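Local coordinates for DNA repair protein RecN (PDB 4ABY) that binds ATP and hydrolyses it as an SMC-like ATPase, and may take part in recombinational repair of DNA double-strand breaks, at residues I45-T50 and L92-E97; K98-T103 and R119-A124; K176-Y181 and Q228-A233. All blocks are in the same frame, centred on the assembly; numbering follows the deposited sequence.

All three contacts are partly buried, but they serve different parts of the RecN head domain. Contact 1 and contact 2 adjoin in one antiparallel sheet. Their centres lie about 8 Å apart, and strands 42-48 and 99-105 are neighbours, with Arg-46 N probably donating to Leu-101 O. Contact 1 ties a loop to the end of a strand by backbone bonds and one arginine. Contact 2 is regular strand pairing, with leucines on its buried side and a salt bridge on its more open side. Contact 3 joins two helices, about 52 Å from contact 1 between centres. It has no hydrogen bond between its segments and rests on aliphatic packing.

Contact 1 of 3, residues I45-T50 and L92-E97; sequences IRNLAT and LIRSGE
Asn-47 and Ala-49 hold the loop 92-97 by two backbone hydrogen bonds, one on each side of Leu-48. Arg-94 N donates to Asn-47 O at 2.8 Å and Ala-49 N donates to Leu-92 O at 2.9 Å. Together they make a single bridge between Leu-48 and Ile-93, so the loop is docked locally and does not add a further strand. The Leu-92 carbonyl is used twice, since Leu-48 CA also approaches Leu-92 O in a CA-H...O contact.

A side-chain bond extends this grip. With chi1 at -172° the Arg-94 chain leaves opposite its own N and stays extended as far as NE. The guanidinium is thereby carried to the carbonyl of Ala-49. Its NH1 donates weakly to Ala-49 O at 3.0 Å, and Thr-50 CA lies at the guanidinium edge, in its plane.

Flat polar groups make the third kind of contact. The Asn-47 amide and the Glu-97 carboxylate are stacked, with their planes 22° apart. The two side chains cross at about a right angle. Glu-97 CG lies 3.4 Å from Asn-47 CG, and the bend at chi2 (-69°) lays the carboxylate against the amide. Asn-47 ND2 gives a weak hydrogen bond to Glu-99 O.

Apolar contact is slight. Leu-48 CG meets Leu-92 CB at 4.4 Å.

Beyond the loop, Leu-48 packs on Ser-74 and Ala-79 of helix 69-83, which places this corner beside the predicted ATP-binding site, while Leu-92 and Ile-93 lean on Leu-100 of strand 99-105. Thr-50 OG1 is hydrogen-bonded to Ser-379 of strand 376-383, at the point where the chain passes from strand 42-48 into strand 51-57.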
loop_
_atom_site.group_PDB
_atom_site.type_symbol
_atom_site.label_atom_id
_atom_site.label_comp_id
_atom_site.label_asym_id
_atom_site.label_seq_id
_atom_site.Cartn_x
_atom_site.Cartn_y
_atom_site.Cartn_z
ATOM N N ILE A 45 -4.585 -9.361 -18.589
ATOM C CA ILE A 45 -4.008 -10.554 -17.995
ATOM C C ILE A 45 -4.237 -11.743 -18.908
ATOM O O ILE A 45 -5.348 -11.972 -19.365
ATOM C CB ILE A 45 -4.622 -10.846 -16.612
ATOM C CG1 ILE A 45 -4.395 -9.670 -15.661
ATOM C CG2 ILE A 45 -4.031 -12.110 -16.023
ATOM C CD1 ILE A 45 -5.142 -9.797 -14.353
ATOM N N ARG A 46 -3.182 -12.499 -19.180
ATOM C CA ARG A 46 -3.307 -13.677 -20.024
ATOM C C ARG A 46 -2.681 -14.896 -19.353
ATOM O O ARG A 46 -1.551 -14.843 -18.874
ATOM C CB ARG A 46 -2.684 -13.424 -21.399
ATOM C CG ARG A 46 -2.974 -14.508 -22.426
ATOM C CD ARG A 46 -2.250 -14.235 -23.736
ATOM N NE ARG A 46 -0.818 -14.018 -23.527
ATOM C CZ ARG A 46 0.094 -14.988 -23.479
ATOM N NH1 ARG A 46 -0.272 -16.254 -23.627
ATOM N NH2 ARG A 46 1.373 -14.693 -23.279
ATOM N N ASN A 47 -3.440 -15.985 -19.310
ATOM C CA ASN A 47 -2.992 -17.236 -18.716
ATOM C C ASN A 47 -2.485 -17.102 -17.290
ATOM O O ASN A 47 -1.446 -17.655 -16.945
ATOM C CB ASN A 47 -1.928 -17.891 -19.593
ATOM C CG ASN A 47 -2.492 -18.401 -20.902
ATOM O OD1 ASN A 47 -3.684 -18.691 -21.005
ATOM N ND2 ASN A 47 -1.636 -18.518 -21.911
ATOM N N LEU A 48 -3.223 -16.373 -16.461
ATOM C CA LEU A 48 -2.904 -16.281 -15.041
ATOM C C LEU A 48 -3.982 -16.974 -14.209
ATOM O O LEU A 48 -5.130 -16.527 -14.163
ATOM C CB LEU A 48 -2.747 -14.819 -14.612
ATOM C CG LEU A 48 -2.168 -14.525 -13.224
ATOM C CD1 LEU A 48 -1.679 -13.097 -13.160
ATOM C CD2 LEU A 48 -3.176 -14.792 -12.118
ATOM N N ALA A 49 -3.606 -18.073 -13.561
ATOM C CA ALA A 49 -4.512 -18.814 -12.687
ATOM C C ALA A 49 -5.778 -19.284 -13.395
ATOM O O ALA A 49 -5.731 -20.186 -14.231
ATOM C CB ALA A 49 -4.866 -17.990 -11.472
ATOM N N THR A 50 -6.907 -18.676 -13.047
ATOM C CA THR A 50 -8.196 -19.054 -13.621
ATOM C C THR A 50 -8.582 -18.130 -14.771
ATOM O O THR A 50 -9.742 -18.072 -15.176
ATOM C CB THR A 50 -9.317 -18.993 -12.571
ATOM O OG1 THR A 50 -9.488 -17.638 -12.136
ATOM C CG2 THR A 50 -8.975 -19.863 -11.381
ATOM N N LEU A 92 1.637 -18.848 -10.503
ATOM C CA LEU A 92 0.640 -17.957 -11.075
ATOM C C LEU A 92 0.288 -18.289 -12.525
ATOM O O LEU A 92 -0.772 -17.890 -13.007
ATOM C CB LEU A 92 1.116 -16.509 -10.979
ATOM C CG LEU A 92 0.720 -15.743 -9.722
ATOM C CD1 LEU A 92 0.608 -16.683 -8.543
ATOM C CD2 LEU A 92 1.719 -14.631 -9.456
ATOM N N ILE A 93 1.171 -19.007 -13.217
ATOM C CA ILE A 93 0.918 -19.380 -14.608
ATOM C C ILE A 93 -0.230 -20.389 -14.688
ATOM O O ILE A 93 -0.242 -21.380 -13.959
ATOM C CB ILE A 93 2.170 -19.969 -15.292
ATOM C CG1 ILE A 93 3.398 -19.096 -15.026
ATOM C CG2 ILE A 93 1.942 -20.117 -16.786
ATOM C CD1 ILE A 93 4.658 -19.602 -15.690
ATOM N N ARG A 94 -1.189 -20.127 -15.571
ATOM C CA ARG A 94 -2.364 -20.980 -15.709
ATOM C C ARG A 94 -1.992 -22.458 -15.775
ATOM O O ARG A 94 -0.923 -22.813 -16.265
ATOM C CB ARG A 94 -3.177 -20.579 -16.942
ATOM C CG ARG A 94 -4.511 -21.286 -17.042
ATOM C CD ARG A 94 -5.347 -20.741 -18.174
ATOM N NE ARG A 94 -6.552 -21.535 -18.381
ATOM C CZ ARG A 94 -7.600 -21.520 -17.566
ATOM N NH1 ARG A 94 -7.585 -20.757 -16.484
ATOM N NH2 ARG A 94 -8.656 -22.270 -17.829
ATOM N N SER A 95 -2.883 -23.311 -15.280
ATOM C CA SER A 95 -2.611 -24.738 -15.122
ATOM C C SER A 95 -1.961 -25.398 -16.335
ATOM O O SER A 95 -0.855 -25.935 -16.234
ATOM C CB SER A 95 -3.884 -25.489 -14.747
ATOM O OG SER A 95 -3.631 -26.879 -14.653
ATOM N N GLY A 96 -2.640 -25.373 -17.477
ATOM C CA GLY A 96 -2.118 -26.035 -18.660
ATOM C C GLY A 96 -1.523 -25.099 -19.696
ATOM O O GLY A 96 -1.659 -25.328 -20.897
ATOM N N GLU A 97 -0.860 -24.041 -19.240
ATOM C CA GLU A 97 -0.303 -23.058 -20.162
ATOM C C GLU A 97 1.208 -22.921 -20.016
ATOM O O GLU A 97 1.783 -23.301 -18.997
ATOM C CB GLU A 97 -0.988 -21.698 -19.997
ATOM C CG GLU A 97 -2.486 -21.708 -20.293
ATOM C CD GLU A 97 -2.807 -21.938 -21.762
ATOM O OE1 GLU A 97 -2.011 -21.509 -22.627
ATOM O OE2 GLU A 97 -3.867 -22.537 -22.049
#

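Contact 2 of 3, residues K98-T103 and R119-A124; sequences KELLVT and RRLSSA
Strands 99-105 and 116-122 form a beta hairpin inside the antiparallel sheet of the head domain. The short segments run antiparallel, with 174° between their N-to-C directions and their axes 4.7 Å apart at the closest point. Leu-100 with Leu-121 and Val-102 with Arg-119 are hydrogen-bonded pairs. Glu-99 with Ser-122 and Leu-101 with Arg-120 are non-hydrogen-bonded pairs. In the first pair Leu-100 N donates to Leu-121 O at 2.9 Å, and Leu-121 N returns the bond to Leu-100 O at 3.1 Å. Val-102 and Arg-119 exchange the same two bonds. Past the regular strand, Ser-123 N still reaches Lys-98 O, at 2.7 Å. Ser-122 OG then accepts from Ala-124 N in an ST turn.

On one face Leu-100 and Leu-121 lie side by side and point the same way, with Leu-100 CG 3.9 Å from Leu-121 CB. Both pack on Leu-82 of helix 69-83. Arg-119 shares this face, and its guanidinium is hydrogen-bonded to Gly-86 O.

On the other face Glu-99 and Arg-120 sit diagonally across the strands. The bend at chi3 (74°) turns the arginine's guanidinium along its own strand toward the Ser-122 end, where the Glu-99 carboxylate reaches across to meet it. Arg-120 NH1 meets Glu-99 OE1 at 2.9 Å in a salt bridge whose hydrogen bond is weak. The carboxylate oxygen lies at the guanidinium edge, and the two planes are 40° apart. With an alanine here in place of Glu-99 the carboxylate is gone, and Arg-120 NH1 would probably be left without its charged mate and the guanidinium freer to turn.

Glu-99 also has a long, weak ion pair with Arg-46 of the adjoining strand 42-48. Its negative charge thus probably offsets two arginines on this face, while the leucine face turns its hydrocarbon to the helix.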
loop_
_atom_site.group_PDB
_atom_site.type_symbol
_atom_site.label_atom_id
_atom_site.label_comp_id
_atom_site.label_asym_id
_atom_site.label_seq_id
_atom_site.Cartn_x
_atom_site.Cartn_y
_atom_site.Cartn_z
ATOM N N LYS A 98 1.843 -22.377 -21.050
ATOM C CA LYS A 98 3.297 -22.316 -21.115
ATOM C C LYS A 98 3.832 -21.006 -20.555
ATOM O O LYS A 98 4.951 -20.958 -20.046
ATOM C CB LYS A 98 3.779 -22.510 -22.557
ATOM C CG LYS A 98 3.005 -21.683 -23.585
ATOM C CD LYS A 98 3.631 -21.755 -24.980
ATOM C CE LYS A 98 2.705 -21.159 -26.033
ATOM N NZ LYS A 98 1.447 -21.945 -26.174
ATOM N N GLU A 99 3.039 -19.945 -20.649
ATOM C CA GLU A 99 3.485 -18.650 -20.154
ATOM C C GLU A 99 2.353 -17.653 -19.959
ATOM O O GLU A 99 1.348 -17.691 -20.663
ATOM C CB GLU A 99 4.532 -18.060 -21.091
ATOM C CG GLU A 99 3.977 -17.536 -22.392
ATOM C CD GLU A 99 5.065 -16.971 -23.272
ATOM O OE1 GLU A 99 6.185 -17.526 -23.251
ATOM O OE2 GLU A 99 4.810 -15.972 -23.980
ATOM N N LEU A 100 2.534 -16.758 -18.994
ATOM C CA LEU A 100 1.545 -15.731 -18.705
ATOM C C LEU A 100 2.088 -14.345 -19.018
ATOM O O LEU A 100 3.296 -14.151 -19.118
ATOM C CB LEU A 100 1.083 -15.807 -17.245
ATOM C CG LEU A 100 2.020 -15.429 -16.095
ATOM C CD1 LEU A 100 2.273 -13.935 -16.031
ATOM C CD2 LEU A 100 1.411 -15.900 -14.792
ATOM N N LEU A 101 1.181 -13.386 -19.160
ATOM C CA LEU A 101 1.555 -12.020 -19.479
ATOM C C LEU A 101 0.651 -11.053 -18.739
ATOM O O LEU A 101 -0.559 -11.245 -18.691
ATOM C CB LEU A 101 1.429 -11.780 -20.983
ATOM C CG LEU A 101 1.574 -10.330 -21.439
ATOM C CD1 LEU A 101 3.036 -9.975 -21.616
ATOM C CD2 LEU A 101 0.810 -10.118 -22.725
ATOM N N VAL A 102 1.239 -10.010 -18.168
ATOM C CA VAL A 102 0.464 -8.986 -17.484
ATOM C C VAL A 102 0.834 -7.604 -17.992
ATOM O O VAL A 102 1.928 -7.118 -17.733
ATOM C CB VAL A 102 0.699 -9.023 -15.973
ATOM C CG1 VAL A 102 -0.148 -7.969 -15.286
ATOM C CG2 VAL A 102 0.390 -10.407 -15.423
ATOM N N THR A 103 -0.080 -6.971 -18.717
ATOM C CA THR A 103 0.154 -5.627 -19.229
ATOM C C THR A 103 -0.736 -4.618 -18.503
ATOM O O THR A 103 -1.927 -4.863 -18.300
ATOM C CB THR A 103 -0.108 -5.544 -20.750
ATOM O OG1 THR A 103 0.456 -6.690 -21.403
ATOM C CG2 THR A 103 0.502 -4.279 -21.339
ATOM N N ARG A 119 4.830 -7.724 -17.410
ATOM C CA ARG A 119 5.603 -8.782 -16.790
ATOM C C ARG A 119 5.181 -10.098 -17.424
ATOM O O ARG A 119 4.004 -10.443 -17.410
ATOM C CB ARG A 119 5.341 -8.800 -15.285
ATOM C CG ARG A 119 6.162 -9.809 -14.502
ATOM C CD ARG A 119 7.640 -9.474 -14.523
ATOM N NE ARG A 119 8.367 -10.244 -13.519
ATOM C CZ ARG A 119 8.503 -9.864 -12.253
ATOM N NH1 ARG A 119 7.968 -8.722 -11.842
ATOM N NH2 ARG A 119 9.177 -10.619 -11.398
ATOM N N ARG A 120 6.139 -10.814 -18.006
ATOM C CA ARG A 120 5.870 -12.106 -18.633
ATOM C C ARG A 120 6.613 -13.205 -17.899
ATOM O O ARG A 120 7.820 -13.120 -17.703
ATOM C CB ARG A 120 6.311 -12.098 -20.099
ATOM C CG ARG A 120 6.095 -13.423 -20.815
ATOM C CD ARG A 120 6.619 -13.387 -22.245
ATOM N NE ARG A 120 8.079 -13.438 -22.295
ATOM C CZ ARG A 120 8.790 -14.565 -22.293
ATOM N NH1 ARG A 120 8.175 -15.741 -22.248
ATOM N NH2 ARG A 120 10.116 -14.521 -22.336
ATOM N N LEU A 121 5.891 -14.238 -17.483
ATOM C CA LEU A 121 6.525 -15.384 -16.854
ATOM C C LEU A 121 6.443 -16.586 -17.773
ATOM O O LEU A 121 5.390 -16.883 -18.327
ATOM C CB LEU A 121 5.870 -15.700 -15.516
ATOM C CG LEU A 121 6.143 -14.694 -14.406
ATOM C CD1 LEU A 121 5.544 -15.199 -13.110
ATOM C CD2 LEU A 121 7.636 -14.467 -14.256
ATOM N N SER A 122 7.563 -17.273 -17.939
ATOM C CA SER A 122 7.615 -18.413 -18.835
ATOM C C SER A 122 7.813 -19.695 -18.048
ATOM O O SER A 122 8.628 -19.750 -17.131
ATOM C CB SER A 122 8.742 -18.237 -19.848
ATOM O OG SER A 122 8.847 -19.372 -20.685
ATOM N N SER A 123 7.054 -20.723 -18.409
ATOM C CA SER A 123 7.154 -22.020 -17.750
ATOM C C SER A 123 8.530 -22.629 -17.985
ATOM O O SER A 123 8.937 -23.559 -17.289
ATOM C CB SER A 123 6.067 -22.965 -18.261
ATOM O OG SER A 123 6.198 -24.252 -17.686
ATOM N N ALA A 124 9.269 -22.057 -18.908
ATOM C CA ALA A 124 10.624 -22.478 -19.164
ATOM C C ALA A 124 11.469 -22.210 -17.940
ATOM O O ALA A 124 12.355 -22.979 -17.614
ATOM C CB ALA A 124 11.182 -21.753 -20.335
#

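Contact 3 of 3, residues K176-Y181 and Q228-A233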
loop_
_atom_site.group_PDB
_atom_site.type_symbol
_atom_site.label_atom_id
_atom_site.label_comp_id
_atom_site.label_asym_id
_atom_site.label_seq_id
_atom_site.Cartn_x
_atom_site.Cartn_y
_atom_site.Cartn_z
ATOM N N LYS A 176 11.671 21.876 9.137
ATOM C CA LYS A 176 12.600 22.931 9.511
ATOM C C LYS A 176 13.851 22.343 10.171
ATOM O O LYS A 176 14.971 22.560 9.706
ATOM C CB LYS A 176 11.920 23.944 10.431
ATOM C CG LYS A 176 12.742 25.194 10.701
ATOM C CD LYS A 176 12.004 26.161 11.620
ATOM C CE LYS A 176 11.736 25.541 12.992
ATOM N NZ LYS A 176 12.999 25.266 13.747
ATOM N N GLU A 177 13.653 21.584 11.243
ATOM C CA GLU A 177 14.756 20.950 11.951
ATOM C C GLU A 177 15.524 19.974 11.068
ATOM O O GLU A 177 16.750 19.928 11.100
ATOM C CB GLU A 177 14.248 20.222 13.196
ATOM C CG GLU A 177 13.719 21.139 14.291
ATOM C CD GLU A 177 12.278 21.564 14.075
ATOM O OE1 GLU A 177 11.805 21.531 12.919
ATOM O OE2 GLU A 177 11.616 21.926 15.069
ATOM N N ALA A 178 14.797 19.188 10.283
ATOM C CA ALA A 178 15.422 18.195 9.420
ATOM C C ALA A 178 16.346 18.850 8.398
ATOM O O ALA A 178 17.460 18.385 8.177
ATOM C CB ALA A 178 14.367 17.353 8.733
ATOM N N GLN A 179 15.877 19.931 7.782
ATOM C CA GLN A 179 16.673 20.667 6.806
ATOM C C GLN A 179 17.859 21.327 7.492
ATOM O O GLN A 179 18.915 21.529 6.885
ATOM C CB GLN A 179 15.823 21.733 6.115
ATOM C CG GLN A 179 14.657 21.186 5.314
ATOM C CD GLN A 179 13.707 22.277 4.851
ATOM O OE1 GLN A 179 13.809 23.431 5.279
ATOM N NE2 GLN A 179 12.772 21.917 3.979
ATOM N N ALA A 180 17.674 21.668 8.762
ATOM C CA ALA A 180 18.736 22.268 9.552
ATOM C C ALA A 180 19.847 21.254 9.771
ATOM O O ALA A 180 21.027 21.588 9.687
ATOM C CB ALA A 180 18.195 22.761 10.873
ATOM N N TYR A 181 19.466 20.011 10.050
ATOM C CA TYR A 181 20.446 18.947 10.199
ATOM C C TYR A 181 21.150 18.685 8.879
ATOM O O TYR A 181 22.375 18.672 8.814
ATOM C CB TYR A 181 19.801 17.649 10.690
ATOM C CG TYR A 181 20.824 16.557 10.904
ATOM C CD1 TYR A 181 21.521 16.461 12.099
ATOM C CD2 TYR A 181 21.121 15.651 9.901
ATOM C CE1 TYR A 181 22.469 15.485 12.296
ATOM C CE2 TYR A 181 22.072 14.669 10.089
ATOM C CZ TYR A 181 22.742 14.592 11.290
ATOM O OH TYR A 181 23.691 13.619 11.487
ATOM N N GLN A 228 20.649 17.052 17.824
ATOM C CA GLN A 228 19.874 16.879 19.045
ATOM C C GLN A 228 18.592 17.694 18.980
ATOM O O GLN A 228 17.562 17.284 19.513
ATOM C CB GLN A 228 20.701 17.295 20.258
ATOM C CG GLN A 228 21.934 16.443 20.469
ATOM C CD GLN A 228 22.927 17.094 21.404
ATOM O OE1 GLN A 228 22.643 18.134 21.997
ATOM N NE2 GLN A 228 24.101 16.488 21.540
ATOM N N ALA A 229 18.662 18.850 18.327
ATOM C CA ALA A 229 17.483 19.676 18.109
ATOM C C ALA A 229 16.456 18.885 17.322
ATOM O O ALA A 229 15.257 18.989 17.566
ATOM C CB ALA A 229 17.849 20.940 17.365
ATOM N N LEU A 230 16.942 18.088 16.379
ATOM C CA LEU A 230 16.080 17.270 15.539
ATOM C C LEU A 230 15.380 16.186 16.346
ATOM O O LEU A 230 14.173 15.993 16.211
ATOM C CB LEU A 230 16.881 16.640 14.403
ATOM C CG LEU A 230 16.080 15.762 13.449
ATOM C CD1 LEU A 230 14.878 16.516 12.934
ATOM C CD2 LEU A 230 16.966 15.311 12.311
ATOM N N ASP A 231 16.136 15.477 17.177
ATOM C CA ASP A 231 15.551 14.449 18.026
ATOM C C ASP A 231 14.496 15.047 18.947
ATOM O O ASP A 231 13.482 14.415 19.238
ATOM C CB ASP A 231 16.626 13.752 18.851
ATOM C CG ASP A 231 17.510 12.865 18.016
ATOM O OD1 ASP A 231 17.071 12.457 16.922
ATOM O OD2 ASP A 231 18.643 12.571 18.456
ATOM N N ALA A 232 14.743 16.271 19.404
ATOM C CA ALA A 232 13.807 16.965 20.280
ATOM C C ALA A 232 12.511 17.286 19.546
ATOM O O ALA A 232 11.423 17.162 20.105
ATOM C CB ALA A 232 14.435 18.233 20.818
ATOM N N ALA A 233 12.637 17.705 18.293
ATOM C CA ALA A 233 11.480 18.002 17.470
ATOM C C ALA A 233 10.741 16.716 17.162
ATOM O O ALA A 233 9.516 16.668 17.207
ATOM C CB ALA A 233 11.907 18.683 16.190
#
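Leu-230 makes the widest contact here, forking against the helix segment 176-181. A first torsion of -180° sets its CG across from the residue's own N, and this carries both methyls to the other helix. CD1 lies 3.8 Å from Glu-177 CB and equally near the backbone N of Ala-178. It also touches Ala-178 CB, at 4.3 Å. CD2 goes to Tyr-181 and meets its CB at 4.0 Å.

Beside this leucine, Glu-177 folds over Ala-233. Glu-177 CG is 3.6 Å from Ala-233 CB. The bend at chi2 (83°) brings the carboxylate down onto the same small methyl, with Glu-177 OE2 3.4 Å from Ala-233 CB.

The two segments belong to helices 175-197 and 214-249. They run antiparallel, crossing at -160° with axes 8.9 Å apart at their closest. Their CA atoms come nearest at Glu-177 and Leu-230, 5.3 Å apart. Such a pair leaving the globular part is consistent with the root of the antiparallel coiled coil of an SMC-like protein, most of which is absent from this head-domain construct. No hydrogen bond joins the two segments.

Polar groups are fixed by residues further out. Glu-177 OE2 forms a salt bridge with Arg-236, one turn past Ala-233 on helix 214-249, which probably holds the carboxylate over that methyl. Lys-176 offers the same oxygen a long ion pair. The buried Tyr-181 uses its OH in a hydrogen bond to Ala-270 O, and the side chain also packs on Leu-223 and Leu-274. Ala-233 also touches Val-174, in the loop just before helix 175-197.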